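Local coordinates for putative cell adhesion protein (Parabacteroides distasonis, PDB 3LIU) that probably serves as a fimbrial (pilus) subunit of the FimA/Mfa1 family, with a likely part in cell adhesion, at residues Y353-R356 with N357-Y360; P94-Q97 with T98-A101; T262-D265 with A266-K269; E301-N305 with H306-I310. All blocks are in the same frame, centred on the assembly; numbering follows the deposited sequence.

Overall arrangement
Contacts 1, 3 and 4 gather in one part of the elongated chain, while contact 2 stands apart on the short helix 94-101. Contacts 1 and 4 touch directly. The Y353 ring stacks on the H306 ring, with Y353 CZ 3.5 Å from H306 CE1, and V354 CG2 packs on T307 CB at 4.0 Å. Contacts 3 and 4 reach the same sheet, through strands 268-270 and 308-319, which both pair with strand 193-213; their centres are about 16 Å apart. Contact 2 lies on the opposite side of the chain's centre from contact 4, with about 32 Å between their centres. A bound glycerol, probably from crystallisation, sits beside V95.

Contact 1: residues Y353-R356 with N357-Y360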
ATOM      1  N   TYR A 353       2.536   7.547  -9.457  1.00 11.35           N
ATOM      2  CA  TYR A 353       3.221   7.130  -8.240  1.00 12.75           C
ATOM      3  C   TYR A 353       2.475   5.967  -7.538  1.00 11.25           C
ATOM      4  O   TYR A 353       1.951   5.077  -8.216  1.00  7.71           O
ATOM      5  CB  TYR A 353       3.524   8.370  -7.345  1.00 12.59           C
ATOM      6  CG  TYR A 353       4.449   9.349  -8.049  1.00 14.14           C
ATOM      7  CD1 TYR A 353       5.722   8.954  -8.431  1.00  9.63           C
ATOM      8  CD2 TYR A 353       4.054  10.649  -8.346  1.00 17.93           C
ATOM      9  CE1 TYR A 353       6.577   9.818  -9.083  1.00  7.14           C
ATOM     10  CE2 TYR A 353       4.912  11.524  -9.006  1.00 13.08           C
ATOM     11  CZ  TYR A 353       6.171  11.087  -9.366  1.00 14.65           C
ATOM     12  OH  TYR A 353       7.052  11.901 -10.016  1.00 15.46           O
ATOM     13  N   VAL A 354       2.436   5.962  -6.217  1.00 12.69           N
ATOM     14  CA  VAL A 354       1.996   4.799  -5.462  1.00 11.65           C
ATOM     15  C   VAL A 354       0.670   5.054  -4.769  1.00 11.04           C
ATOM     16  O   VAL A 354       0.588   5.834  -3.826  1.00 10.30           O
ATOM     17  CB  VAL A 354       3.073   4.350  -4.425  1.00 13.40           C
ATOM     18  CG1 VAL A 354       2.621   3.113  -3.653  1.00 10.06           C
ATOM     19  CG2 VAL A 354       4.425   4.119  -5.124  1.00  9.39           C
ATOM     20  N   GLN A 355      -0.371   4.362  -5.248  1.00 10.44           N
ATOM     21  CA  GLN A 355      -1.712   4.540  -4.745  1.00 13.32           C
ATOM     22  C   GLN A 355      -2.231   3.186  -4.291  1.00 14.34           C
ATOM     23  O   GLN A 355      -1.784   2.146  -4.777  1.00 12.56           O
ATOM     24  CB  GLN A 355      -2.620   5.138  -5.799  1.00 10.87           C
ATOM     25  CG  GLN A 355      -2.153   6.468  -6.315  1.00 15.70           C
ATOM     26  CD  GLN A 355      -3.115   7.029  -7.380  1.00 20.32           C
ATOM     27  OE1 GLN A 355      -4.301   6.806  -7.303  1.00 21.89           O
ATOM     28  NE2 GLN A 355      -2.592   7.736  -8.363  1.00 11.59           N
ATOM     29  N   ARG A 356      -3.194   3.237  -3.381  1.00 12.38           N
ATOM     30  CA  ARG A 356      -3.669   2.055  -2.657  1.00 13.59           C
ATOM     31  C   ARG A 356      -4.373   1.039  -3.586  1.00 11.89           C
ATOM     32  O   ARG A 356      -5.021   1.409  -4.557  1.00 14.12           O
ATOM     33  CB  ARG A 356      -4.640   2.499  -1.567  1.00 13.46           C
ATOM     34  CG  ARG A 356      -5.987   3.027  -2.156  1.00 15.53           C
ATOM     35  CD  ARG A 356      -6.848   3.782  -1.143  1.00 19.00           C
ATOM     36  NE  ARG A 356      -7.456   2.872  -0.220  1.00 15.64           N
ATOM     37  CZ  ARG A 356      -8.564   3.117   0.498  1.00 13.21           C
ATOM     38  NH1 ARG A 356      -9.192   4.278   0.447  1.00 14.76           N
ATOM     39  NH2 ARG A 356      -9.036   2.160   1.301  1.00 15.88           N
ATOM     40  N   ASN A 357      -4.230  -0.232  -3.234  1.00 11.59           N
ATOM     41  CA  ASN A 357      -5.006  -1.328  -3.808  1.00 14.44           C
ATOM     42  C   ASN A 357      -4.754  -1.555  -5.306  1.00 13.79           C
ATOM     43  O   ASN A 357      -5.649  -1.969  -6.033  1.00 12.39           O
ATOM     44  CB  ASN A 357      -6.499  -1.124  -3.538  1.00 14.67           C
ATOM     45  CG  ASN A 357      -7.270  -2.444  -3.563  1.00 15.76           C
ATOM     46  OD1 ASN A 357      -6.832  -3.441  -3.003  1.00 19.64           O
ATOM     47  ND2 ASN A 357      -8.405  -2.443  -4.206  1.00 14.37           N
ATOM     48  N   TYR A 358      -3.536  -1.234  -5.739  1.00 14.70           N
ATOM     49  CA  TYR A 358      -3.029  -1.544  -7.065  1.00 13.88           C
ATOM     50  C   TYR A 358      -1.806  -2.396  -6.943  1.00 13.68           C
ATOM     51  O   TYR A 358      -1.074  -2.311  -5.973  1.00 11.21           O
ATOM     52  CB  TYR A 358      -2.627  -0.276  -7.832  1.00 16.72           C
ATOM     53  CG  TYR A 358      -3.782   0.604  -8.253  1.00 15.42           C
ATOM     54  CD1 TYR A 358      -4.619   0.240  -9.305  1.00 16.89           C
ATOM     55  CD2 TYR A 358      -4.050   1.783  -7.584  1.00 12.03           C
ATOM     56  CE1 TYR A 358      -5.674   1.069  -9.694  1.00 16.00           C
ATOM     57  CE2 TYR A 358      -5.115   2.586  -7.933  1.00 17.14           C
ATOM     58  CZ  TYR A 358      -5.908   2.238  -9.006  1.00 16.41           C
ATOM     59  OH  TYR A 358      -6.939   3.059  -9.352  1.00 19.80           O
ATOM     60  N   LYS A 359      -1.589  -3.225  -7.956  1.00 17.47           N
ATOM     61  CA  LYS A 359      -0.399  -4.015  -8.080  1.00 16.41           C
ATOM     62  C   LYS A 359       0.437  -3.339  -9.151  1.00 16.33           C
ATOM     63  O   LYS A 359      -0.072  -3.008 -10.228  1.00 17.45           O
ATOM     64  CB  LYS A 359      -0.718  -5.412  -8.536  1.00 16.47           C
ATOM     65  CG  LYS A 359      -1.390  -6.260  -7.521  1.00 26.65           C
ATOM     66  CD  LYS A 359      -1.087  -7.707  -7.821  1.00 27.11           C
ATOM     67  CE  LYS A 359      -1.608  -8.582  -6.752  1.00 25.73           C
ATOM     68  NZ  LYS A 359      -0.981  -9.931  -6.766  1.00 31.49           N
ATOM     69  N   TYR A 360       1.704  -3.120  -8.823  1.00 12.45           N
ATOM     70  CA  TYR A 360       2.689  -2.530  -9.700  1.00 12.33           C
ATOM     71  C   TYR A 360       3.633  -3.642 -10.153  1.00 14.64           C
ATOM     72  O   TYR A 360       4.241  -4.349  -9.312  1.00 16.70           O
ATOM     73  CB  TYR A 360       3.459  -1.443  -8.952  1.00 15.83           C
ATOM     74  CG  TYR A 360       2.643  -0.247  -8.656  1.00  9.39           C
ATOM     75  CD1 TYR A 360       1.737  -0.247  -7.604  1.00 12.73           C
ATOM     76  CD2 TYR A 360       2.768   0.914  -9.408  1.00 13.77           C
ATOM     77  CE1 TYR A 360       0.968   0.880  -7.323  1.00  9.53           C
ATOM     78  CE2 TYR A 360       2.005   2.033  -9.133  1.00 13.27           C
ATOM     79  CZ  TYR A 360       1.092   2.012  -8.121  1.00 12.03           C
ATOM     80  OH  TYR A 360       0.330   3.138  -7.872  1.00 12.67           O
TER
HETATM   81  O   HOH W   1      -7.360   5.350  -8.006  0.50 12.98           O
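The Y358 and Y360 rings both present an edge to the main chain of 353-356. Q355 O lies near the plane of each ring, 3.6 Å from Y358 CD2 and farther from the Y360 ring. R356 O approaches Y358 CD2 obliquely at 3.2 Å. Y353 O and V354 CA approach the Y360 ring obliquely, water 1 lies at the edge of the Y358 ring, and the W220 ring meets Y358 at an inclined angle.

The Y360 hydroxyl ties the turn together with two bonds. Y360 OH donates to Y353 O at 2.6 Å, in the carbonyl plane and on a lone pair, with a C=O...donor angle of 138°. It also accepts from Q355 N, whose distance to Y360 OH is 3.0 Å. The N-H...acceptor angle there is 154°. Bridging a carbonyl and an amide two residues apart anchors the outer end of the ring. Y360 CG stands anti to the carbonyl carbon (chi1 -70°), which carries the ring back across the turn.

Water 1 joins the other tyrosine to the loop, lying 2.7 Å from Y358 OH and donating a weak bond to Q355 OE1. The amide of Q355 has its stronger partner in F352, whose carbonyl takes NE2. R356 turns away to D174, in a salt bridge, and to G221 O.

R356 and N357 form the corner of a type II-like beta turn, where the chain leaves the loop after strand 347-350 and enters strand 358-366. That strand runs parallel to 172-185 and antiparallel to 383-391. Y360 packs on A176 of the first and on V387 and V389 of the second.

Contact 2: residues P94-Q97 with T98-A101; sequences PVIQ and TELA
I96 and L100 meet one helical turn apart, with I96 CG2 4.0 Å from L100 CD1. L100 also lies against the backbone, with L100 CG 3.3 Å from I96 O. On the neighbouring side of the turn the E99 carboxylate is flanked by two apolar branches. I96 CD1 comes within 3.6 Å of E99 OE1, and V95 CG1 approaches OE2 more loosely. E99 reaches these methyls because its chain is extended beyond CG, with CG passing close to V95 O.

These meetings follow from the i to i+3 and i to i+4 spacings of an alpha helix. L100 N donates to I96 O at 2.8 Å, nearly along the C=O axis. E99 N donates to V95 O with an N-H...acceptor angle of 167°. A101 N completes the series on Q97 O, the donor tilted 29° from the carbonyl plane. The first turn is less regular. T98 N makes only weak bonds, to P94 O and to V95 O.

Water 2 bridges that turn: it donates to P94 O at 2.6 Å and lies equally close to T98 OG1. A chi1 of -62° keeps the T98 hydroxyl on the side of its own backbone N, back over the preceding turn.

Farther out, Q97 NE2 bonds to A92 O, just before the helix. L100 and Q97 rest on T47 of strand 45-52, and I96 packs on I114 and N115 of strand 113-115. L100 also touches V214, while V95 and T98 face outward.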
ATOM      1  N   PRO A  94      -4.142  -4.717  16.874  1.00 13.17           N
ATOM      2  CA  PRO A  94      -4.747  -4.537  18.213  1.00 14.55           C
ATOM      3  C   PRO A  94      -4.710  -3.124  18.787  1.00 13.58           C
ATOM      4  O   PRO A  94      -5.729  -2.638  19.266  1.00 13.16           O
ATOM      5  CB  PRO A  94      -3.937  -5.509  19.068  1.00 12.45           C
ATOM      6  CG  PRO A  94      -3.781  -6.671  18.142  1.00 14.53           C
ATOM      7  CD  PRO A  94      -3.443  -6.021  16.791  1.00 15.59           C
ATOM      8  N   VAL A  95      -3.567  -2.457  18.712  1.00 12.56           N
ATOM      9  CA  VAL A  95      -3.459  -1.093  19.264  1.00 14.11           C
ATOM     10  C   VAL A  95      -4.307  -0.129  18.418  1.00 13.41           C
ATOM     11  O   VAL A  95      -4.921   0.810  18.963  1.00 11.03           O
ATOM     12  CB  VAL A  95      -1.976  -0.611  19.344  1.00 15.85           C
ATOM     13  CG1 VAL A  95      -1.855   0.896  19.612  1.00 15.46           C
ATOM     14  CG2 VAL A  95      -1.194  -1.385  20.437  1.00 11.40           C
ATOM     15  N   ILE A  96      -4.378  -0.363  17.112  1.00  9.30           N
ATOM     16  CA  ILE A  96      -5.218   0.486  16.234  1.00 13.25           C
ATOM     17  C   ILE A  96      -6.716   0.304  16.594  1.00 13.89           C
ATOM     18  O   ILE A  96      -7.492   1.243  16.544  1.00 15.33           O
ATOM     19  CB  ILE A  96      -4.974   0.202  14.731  1.00 13.80           C
ATOM     20  CG1 ILE A  96      -3.487   0.338  14.360  1.00 15.74           C
ATOM     21  CG2 ILE A  96      -5.884   1.098  13.791  1.00 11.13           C
ATOM     22  CD1 ILE A  96      -2.827   1.738  14.702  1.00 14.79           C
ATOM     23  N   GLN A  97      -7.114  -0.903  16.968  1.00 11.93           N
ATOM     24  CA  GLN A  97      -8.500  -1.151  17.358  1.00 12.47           C
ATOM     25  C   GLN A  97      -8.912  -0.248  18.524  1.00 13.08           C
ATOM     26  O   GLN A  97     -10.002   0.282  18.527  1.00 13.17           O
ATOM     27  CB  GLN A  97      -8.725  -2.620  17.738  1.00 11.65           C
ATOM     28  CG  GLN A  97      -8.546  -3.627  16.606  1.00 11.88           C
ATOM     29  CD  GLN A  97      -8.591  -5.066  17.118  1.00 16.81           C
ATOM     30  OE1 GLN A  97      -9.140  -5.331  18.178  1.00 13.16           O
ATOM     31  NE2 GLN A  97      -7.964  -5.980  16.393  1.00 16.23           N
ATOM     32  N   THR A  98      -7.997  -0.026  19.468  1.00 11.95           N
ATOM     33  CA  THR A  98      -8.263   0.807  20.604  1.00 11.06           C
ATOM     34  C   THR A  98      -8.265   2.268  20.232  1.00 11.97           C
ATOM     35  O   THR A  98      -9.142   3.037  20.675  1.00 12.91           O
ATOM     36  CB  THR A  98      -7.241   0.555  21.713  1.00 12.09           C
ATOM     37  OG1 THR A  98      -7.364  -0.796  22.138  1.00 13.67           O
ATOM     38  CG2 THR A  98      -7.521   1.475  22.903  1.00 10.07           C
ATOM     39  N   GLU A  99      -7.307   2.663  19.409  1.00 11.17           N
ATOM     40  CA  GLU A  99      -7.291   4.035  18.900  1.00 15.70           C
ATOM     41  C   GLU A  99      -8.603   4.370  18.181  1.00 13.85           C
ATOM     42  O   GLU A  99      -9.186   5.417  18.405  1.00  8.77           O
ATOM     43  CB  GLU A  99      -6.100   4.251  17.962  1.00 14.94           C
ATOM     44  CG  GLU A  99      -4.758   4.263  18.686  1.00 20.28           C
ATOM     45  CD  GLU A  99      -3.567   4.522  17.764  1.00 26.95           C
ATOM     46  OE1 GLU A  99      -3.732   4.669  16.551  1.00 30.72           O
ATOM     47  OE2 GLU A  99      -2.434   4.581  18.263  1.00 33.05           O
ATOM     48  N   LEU A 100      -9.064   3.447  17.341  1.00 11.35           N
ATOM     49  CA  LEU A 100     -10.309   3.641  16.646  1.00 12.48           C
ATOM     50  C   LEU A 100     -11.469   3.720  17.665  1.00 10.94           C
ATOM     51  O   LEU A 100     -12.371   4.540  17.506  1.00 12.32           O
ATOM     52  CB  LEU A 100     -10.525   2.537  15.593  1.00 11.85           C
ATOM     53  CG  LEU A 100      -9.631   2.497  14.332  1.00 11.17           C
ATOM     54  CD1 LEU A 100      -9.898   1.167  13.554  1.00  6.06           C
ATOM     55  CD2 LEU A 100      -9.773   3.734  13.397  1.00  5.49           C
ATOM     56  N   ALA A 101     -11.425   2.915  18.729  1.00  9.57           N
ATOM     57  CA  ALA A 101     -12.516   2.881  19.690  1.00  8.17           C
ATOM     58  C   ALA A 101     -12.564   4.196  20.509  1.00 13.53           C
ATOM     59  O   ALA A 101     -13.590   4.519  21.103  1.00 13.65           O
ATOM     60  CB  ALA A 101     -12.403   1.676  20.592  1.00 10.68           C
TER
HETATM   61  O   HOH W   2      -7.257  -3.231  21.236  1.00 31.63           O

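Contact 3: residues T262-D265 with A266-K269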
ATOM      1  N   THR A 262      13.952   4.442   8.298  1.00 15.51           N
ATOM      2  CA  THR A 262      13.909   3.251   9.147  1.00 11.52           C
ATOM      3  C   THR A 262      13.931   1.956   8.334  1.00 11.92           C
ATOM      4  O   THR A 262      13.087   1.723   7.441  1.00 12.06           O
ATOM      5  CB  THR A 262      12.654   3.323  10.034  1.00 13.68           C
ATOM      6  OG1 THR A 262      12.700   4.532  10.823  1.00 10.42           O
ATOM      7  CG2 THR A 262      12.516   2.086  10.964  1.00  8.44           C
ATOM      8  N   LYS A 263      14.896   1.094   8.653  1.00 11.09           N
ATOM      9  CA  LYS A 263      14.978  -0.206   8.040  1.00 10.66           C
ATOM     10  C   LYS A 263      13.803  -1.099   8.406  1.00 13.85           C
ATOM     11  O   LYS A 263      13.413  -1.212   9.569  1.00 15.81           O
ATOM     12  CB  LYS A 263      16.241  -0.891   8.466  1.00 13.19           C
ATOM     13  CG  LYS A 263      16.472  -2.266   7.840  1.00 15.92           C
ATOM     14  CD  LYS A 263      17.952  -2.618   7.927  1.00 24.63           C
ATOM     15  CE  LYS A 263      18.218  -4.011   8.366  1.00 29.68           C
ATOM     16  NZ  LYS A 263      18.044  -4.104   9.789  1.00 31.47           N
ATOM     17  N   TYR A 264      13.258  -1.724   7.391  1.00 15.61           N
ATOM     18  CA  TYR A 264      12.212  -2.701   7.545  1.00 16.23           C
ATOM     19  C   TYR A 264      12.608  -3.865   6.648  1.00 15.73           C
ATOM     20  O   TYR A 264      12.574  -3.748   5.420  1.00 16.14           O
ATOM     21  CB  TYR A 264      10.850  -2.075   7.167  1.00 16.88           C
ATOM     22  CG  TYR A 264       9.658  -2.971   7.319  1.00 18.66           C
ATOM     23  CD1 TYR A 264       9.604  -3.940   8.318  1.00 17.38           C
ATOM     24  CD2 TYR A 264       8.552  -2.814   6.506  1.00 22.06           C
ATOM     25  CE1 TYR A 264       8.519  -4.772   8.452  1.00 25.05           C
ATOM     26  CE2 TYR A 264       7.448  -3.667   6.636  1.00 19.65           C
ATOM     27  CZ  TYR A 264       7.448  -4.634   7.610  1.00 13.87           C
ATOM     28  OH  TYR A 264       6.398  -5.482   7.751  1.00 19.24           O
ATOM     29  N   ASP A 265      12.969  -4.985   7.274  1.00 14.71           N
ATOM     30  CA  ASP A 265      13.509  -6.143   6.551  1.00 16.22           C
ATOM     31  C   ASP A 265      12.562  -6.694   5.480  1.00 16.44           C
ATOM     32  O   ASP A 265      13.020  -7.315   4.517  1.00 14.35           O
ATOM     33  CB  ASP A 265      13.900  -7.281   7.522  1.00 19.27           C
ATOM     34  CG  ASP A 265      15.115  -6.928   8.392  1.00 20.64           C
ATOM     35  OD1 ASP A 265      15.895  -6.057   8.007  1.00 22.36           O
ATOM     36  OD2 ASP A 265      15.244  -7.474   9.482  1.00 21.98           O
ATOM     37  N   ALA A 266      11.260  -6.508   5.663  1.00 13.68           N
ATOM     38  CA  ALA A 266      10.272  -6.962   4.672  1.00 14.24           C
ATOM     39  C   ALA A 266      10.448  -6.235   3.328  1.00 15.68           C
ATOM     40  O   ALA A 266       9.982  -6.701   2.282  1.00 15.57           O
ATOM     41  CB  ALA A 266       8.821  -6.771   5.214  1.00 12.87           C
ATOM     42  N   LEU A 267      11.115  -5.090   3.346  1.00 13.91           N
ATOM     43  CA  LEU A 267      11.322  -4.313   2.121  1.00 15.16           C
ATOM     44  C   LEU A 267      12.621  -4.602   1.357  1.00 14.89           C
ATOM     45  O   LEU A 267      13.015  -3.811   0.498  1.00 11.30           O
ATOM     46  CB  LEU A 267      11.228  -2.814   2.441  1.00 11.13           C
ATOM     47  CG  LEU A 267       9.860  -2.367   2.965  1.00 12.19           C
ATOM     48  CD1 LEU A 267       9.872  -0.840   3.186  1.00 12.98           C
ATOM     49  CD2 LEU A 267       8.744  -2.783   1.983  1.00 11.28           C
ATOM     50  N   ALA A 268      13.293  -5.717   1.671  1.00 16.04           N
ATOM     51  CA  ALA A 268      14.418  -6.237   0.848  1.00 16.54           C
ATOM     52  C   ALA A 268      14.270  -7.733   0.594  1.00 16.95           C
ATOM     53  O   ALA A 268      13.748  -8.481   1.448  1.00 14.61           O
ATOM     54  CB  ALA A 268      15.780  -5.938   1.521  1.00 13.73           C
ATOM     55  N   LYS A 269      14.691  -8.169  -0.583  1.00 14.12           N
ATOM     56  CA  LYS A 269      14.688  -9.584  -0.908  1.00 16.29           C
ATOM     57  C   LYS A 269      15.909  -9.938  -1.731  1.00 17.93           C
ATOM     58  O   LYS A 269      16.149  -9.364  -2.821  1.00 13.11           O
ATOM     59  CB  LYS A 269      13.454  -9.943  -1.720  1.00 17.66           C
ATOM     60  CG  LYS A 269      13.292 -11.414  -2.040  1.00 21.33           C
ATOM     61  CD  LYS A 269      12.456 -12.152  -1.013  1.00 31.27           C
ATOM     62  CE  LYS A 269      12.314 -13.639  -1.355  1.00 33.35           C
ATOM     63  NZ  LYS A 269      13.455 -14.431  -0.840  1.00 46.68           N
TER
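Y264 O takes the shortest sound polar bond of this turn, from L267 N at 2.9 Å. The N-H...acceptor angle is 159°. The donor stands above the carbonyl plane, 39° out of it, and does not use a lone pair. A second bond follows one residue on, from A268 N to D265 O at 3.3 Å, with the donor farther out of the carbonyl plane. Both are i to i+3 bonds, as in a short 3-10 turn, and D265 and A266 have the 3-10 conformation.

The Y264 ring folds over this turn. A266 CB lies over one face of the Y264 ring, offset toward the rim, in a CH-pi contact 3.7 Å from its centroid; A266 CB is 3.5 Å from Y264 CZ. The L267 and Y264 side chains cross at about a right angle, with L267 CG 3.8 Å from Y264 CD2. CG of the tyrosine is anti to the backbone N (chi1 -178°), which places the ring beside its own carbonyl and thus near the residues bonded to it.

The turn links strands 262-263 and 268-270. Strand 262-263 runs parallel to 238-240, and 268-270 pairs antiparallel with 193-213. L267 packs on K239 and A208.

K263 NZ forms a salt bridge to D265 OD1. The charged pair lies on the exposed side, while backbone bonds and apolar contacts with the tyrosine shape the turn.

Contact 4: residues E301-N305 with H306-I310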
ATOM      1  N   GLU A 301      14.350  15.636  -7.677  1.00 12.68           N
ATOM      2  CA  GLU A 301      12.952  15.611  -7.287  1.00 15.81           C
ATOM      3  C   GLU A 301      12.112  14.533  -7.975  1.00 15.64           C
ATOM      4  O   GLU A 301      11.038  14.198  -7.493  1.00 15.72           O
ATOM      5  CB  GLU A 301      12.345  16.980  -7.555  1.00 17.09           C
ATOM      6  CG  GLU A 301      12.789  17.983  -6.492  1.00 30.45           C
ATOM      7  CD  GLU A 301      12.311  19.368  -6.754  1.00 32.25           C
ATOM      8  OE1 GLU A 301      11.674  19.584  -7.789  1.00 40.20           O
ATOM      9  OE2 GLU A 301      12.595  20.250  -5.928  1.00 43.78           O
ATOM     10  N   ALA A 302      12.600  14.018  -9.096  1.00 14.17           N
ATOM     11  CA  ALA A 302      12.026  12.838  -9.694  1.00 14.90           C
ATOM     12  C   ALA A 302      12.239  11.569  -8.835  1.00 16.11           C
ATOM     13  O   ALA A 302      11.465  10.630  -8.939  1.00 14.20           O
ATOM     14  CB  ALA A 302      12.588  12.656 -11.145  1.00 13.82           C
ATOM     15  N   TYR A 303      13.273  11.524  -7.987  1.00 16.00           N
ATOM     16  CA  TYR A 303      13.507  10.332  -7.163  1.00 14.98           C
ATOM     17  C   TYR A 303      13.239  10.502  -5.679  1.00 15.96           C
ATOM     18  O   TYR A 303      12.520   9.680  -5.100  1.00 13.34           O
ATOM     19  CB  TYR A 303      14.924   9.841  -7.328  1.00 13.34           C
ATOM     20  CG  TYR A 303      15.270   9.323  -8.709  1.00 10.02           C
ATOM     21  CD1 TYR A 303      15.486  10.194  -9.774  1.00 11.12           C
ATOM     22  CD2 TYR A 303      15.467   7.980  -8.929  1.00 11.96           C
ATOM     23  CE1 TYR A 303      15.850   9.714 -11.017  1.00 19.90           C
ATOM     24  CE2 TYR A 303      15.840   7.483 -10.181  1.00 12.52           C
ATOM     25  CZ  TYR A 303      16.027   8.345 -11.211  1.00 12.91           C
ATOM     26  OH  TYR A 303      16.387   7.858 -12.438  1.00 15.09           O
ATOM     27  N   ALA A 304      13.839  11.547  -5.075  1.00 16.44           N
ATOM     28  CA  ALA A 304      13.735  11.828  -3.624  1.00 14.60           C
ATOM     29  C   ALA A 304      12.483  12.653  -3.292  1.00 12.14           C
ATOM     30  O   ALA A 304      12.339  13.767  -3.846  1.00 12.10           O
ATOM     31  CB  ALA A 304      14.967  12.615  -3.172  1.00 11.91           C
ATOM     32  N   ASN A 305      11.568  12.181  -2.433  1.00 11.05           N
ATOM     33  CA  ASN A 305      11.561  10.856  -1.777  1.00 10.43           C
ATOM     34  C   ASN A 305      10.313  10.104  -2.217  1.00  9.66           C
ATOM     35  O   ASN A 305       9.485   9.654  -1.420  1.00  8.51           O
ATOM     36  CB  ASN A 305      11.600  10.951  -0.234  1.00 10.36           C
ATOM     37  CG  ASN A 305      13.038  10.940   0.349  1.00 16.85           C
ATOM     38  OD1 ASN A 305      14.029  10.855  -0.397  1.00 10.69           O
ATOM     39  ND2 ASN A 305      13.147  11.040   1.721  1.00 12.52           N
ATOM     40  N   HIS A 306      10.184   9.973  -3.526  1.00 11.00           N
ATOM     41  CA  HIS A 306       9.232   9.037  -4.087  1.00  9.91           C
ATOM     42  C   HIS A 306       9.717   7.651  -3.802  1.00 11.47           C
ATOM     43  O   HIS A 306      10.925   7.425  -3.687  1.00  7.89           O
ATOM     44  CB  HIS A 306       9.146   9.261  -5.578  1.00 10.88           C
ATOM     45  CG  HIS A 306       8.422  10.513  -5.927  1.00 13.95           C
ATOM     46  ND1 HIS A 306       7.089  10.691  -5.632  1.00 13.87           N
ATOM     47  CD2 HIS A 306       8.837  11.650  -6.526  1.00 14.05           C
ATOM     48  CE1 HIS A 306       6.713  11.887  -6.049  1.00 17.03           C
ATOM     49  NE2 HIS A 306       7.758  12.493  -6.579  1.00 10.09           N
ATOM     50  N   THR A 307       8.784   6.720  -3.690  1.00 11.63           N
ATOM     51  CA  THR A 307       9.126   5.329  -3.440  1.00 11.65           C
ATOM     52  C   THR A 307       9.890   4.758  -4.628  1.00 12.69           C
ATOM     53  O   THR A 307       9.470   4.949  -5.784  1.00 11.87           O
ATOM     54  CB  THR A 307       7.856   4.523  -3.192  1.00 13.31           C
ATOM     55  OG1 THR A 307       7.196   5.075  -2.060  1.00 10.56           O
ATOM     56  CG2 THR A 307       8.126   3.064  -2.944  1.00  6.81           C
ATOM     57  N   LEU A 308      11.026   4.116  -4.322  1.00 10.92           N
ATOM     58  CA  LEU A 308      11.923   3.551  -5.339  1.00 11.21           C
ATOM     59  C   LEU A 308      11.903   2.053  -5.218  1.00 12.08           C
ATOM     60  O   LEU A 308      11.866   1.514  -4.096  1.00 13.67           O
ATOM     61  CB  LEU A 308      13.392   4.032  -5.140  1.00 12.67           C
ATOM     62  CG  LEU A 308      13.645   5.535  -5.010  1.00 12.34           C
ATOM     63  CD1 LEU A 308      15.119   5.865  -4.769  1.00  6.98           C
ATOM     64  CD2 LEU A 308      13.135   6.345  -6.213  1.00 10.87           C
ATOM     65  N   LEU A 309      11.965   1.394  -6.376  1.00 10.33           N
ATOM     66  CA  LEU A 309      12.407   0.048  -6.483  1.00 10.84           C
ATOM     67  C   LEU A 309      13.821   0.063  -7.010  1.00 12.17           C
ATOM     68  O   LEU A 309      14.117   0.635  -8.077  1.00 11.98           O
ATOM     69  CB  LEU A 309      11.476  -0.811  -7.368  1.00 10.49           C
ATOM     70  CG  LEU A 309      11.941  -2.282  -7.454  1.00 12.35           C
ATOM     71  CD1 LEU A 309      10.796  -3.276  -7.401  1.00 16.97           C
ATOM     72  CD2 LEU A 309      12.835  -2.543  -8.667  1.00 15.44           C
ATOM     73  N   ILE A 310      14.709  -0.571  -6.252  1.00 11.21           N
ATOM     74  CA  ILE A 310      16.118  -0.635  -6.611  1.00 10.62           C
ATOM     75  C   ILE A 310      16.568  -2.092  -6.728  1.00 13.37           C
ATOM     76  O   ILE A 310      16.300  -2.918  -5.815  1.00 12.13           O
ATOM     77  CB  ILE A 310      16.981   0.098  -5.544  1.00 10.73           C
ATOM     78  CG1 ILE A 310      16.449   1.512  -5.304  1.00 13.43           C
ATOM     79  CG2 ILE A 310      18.522   0.176  -5.970  1.00 10.08           C
ATOM     80  CD1 ILE A 310      17.238   2.333  -4.231  1.00  7.86           C
TER
HETATM   81  O   HOH W   3       9.225  15.349  -5.836  1.00 30.32           O
HETATM   82  O   HOH W   4       7.976  14.655  -8.526  1.00 36.56           O
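Y303 and L308 form the apolar, close-packed part of this contact. Their side chains cross at about a right angle, with Y303 CD2 3.9 Å from L308 CD2. L308 CD2 also lies 3.6 Å from Y303 O. Y303 O also receives H306 N at 2.8 Å, but the bond is weak, with an N-H...acceptor angle of 121°. Y303-H306 make a type VI-like beta turn, with the cis peptide between A304 and N305. It leads to strand 308-319. N305 OD1 accepts from K258 N. P336 of strand 326-336 packs against both side chains of the apolar pair, and Y256 stacks on the Y303 ring.

The looser side, reached by water, is at the NE2 edge of H306, itself a buried residue. E301 O lies at the edge of the imidazole, in its plane, 3.5 Å from H306 CD2. A chi1 of -73° sets the H306 ring beside its own backbone N, turned back toward E301. Water 3 donates to E301 O at 2.7 Å and accepts a weak bond from H306 NE2. Water 4 is 2.9 Å from H306 NE2 and donates a longer bond to E301 O. The two waters couple the H306 imidazole to E301 O without a direct bond between them.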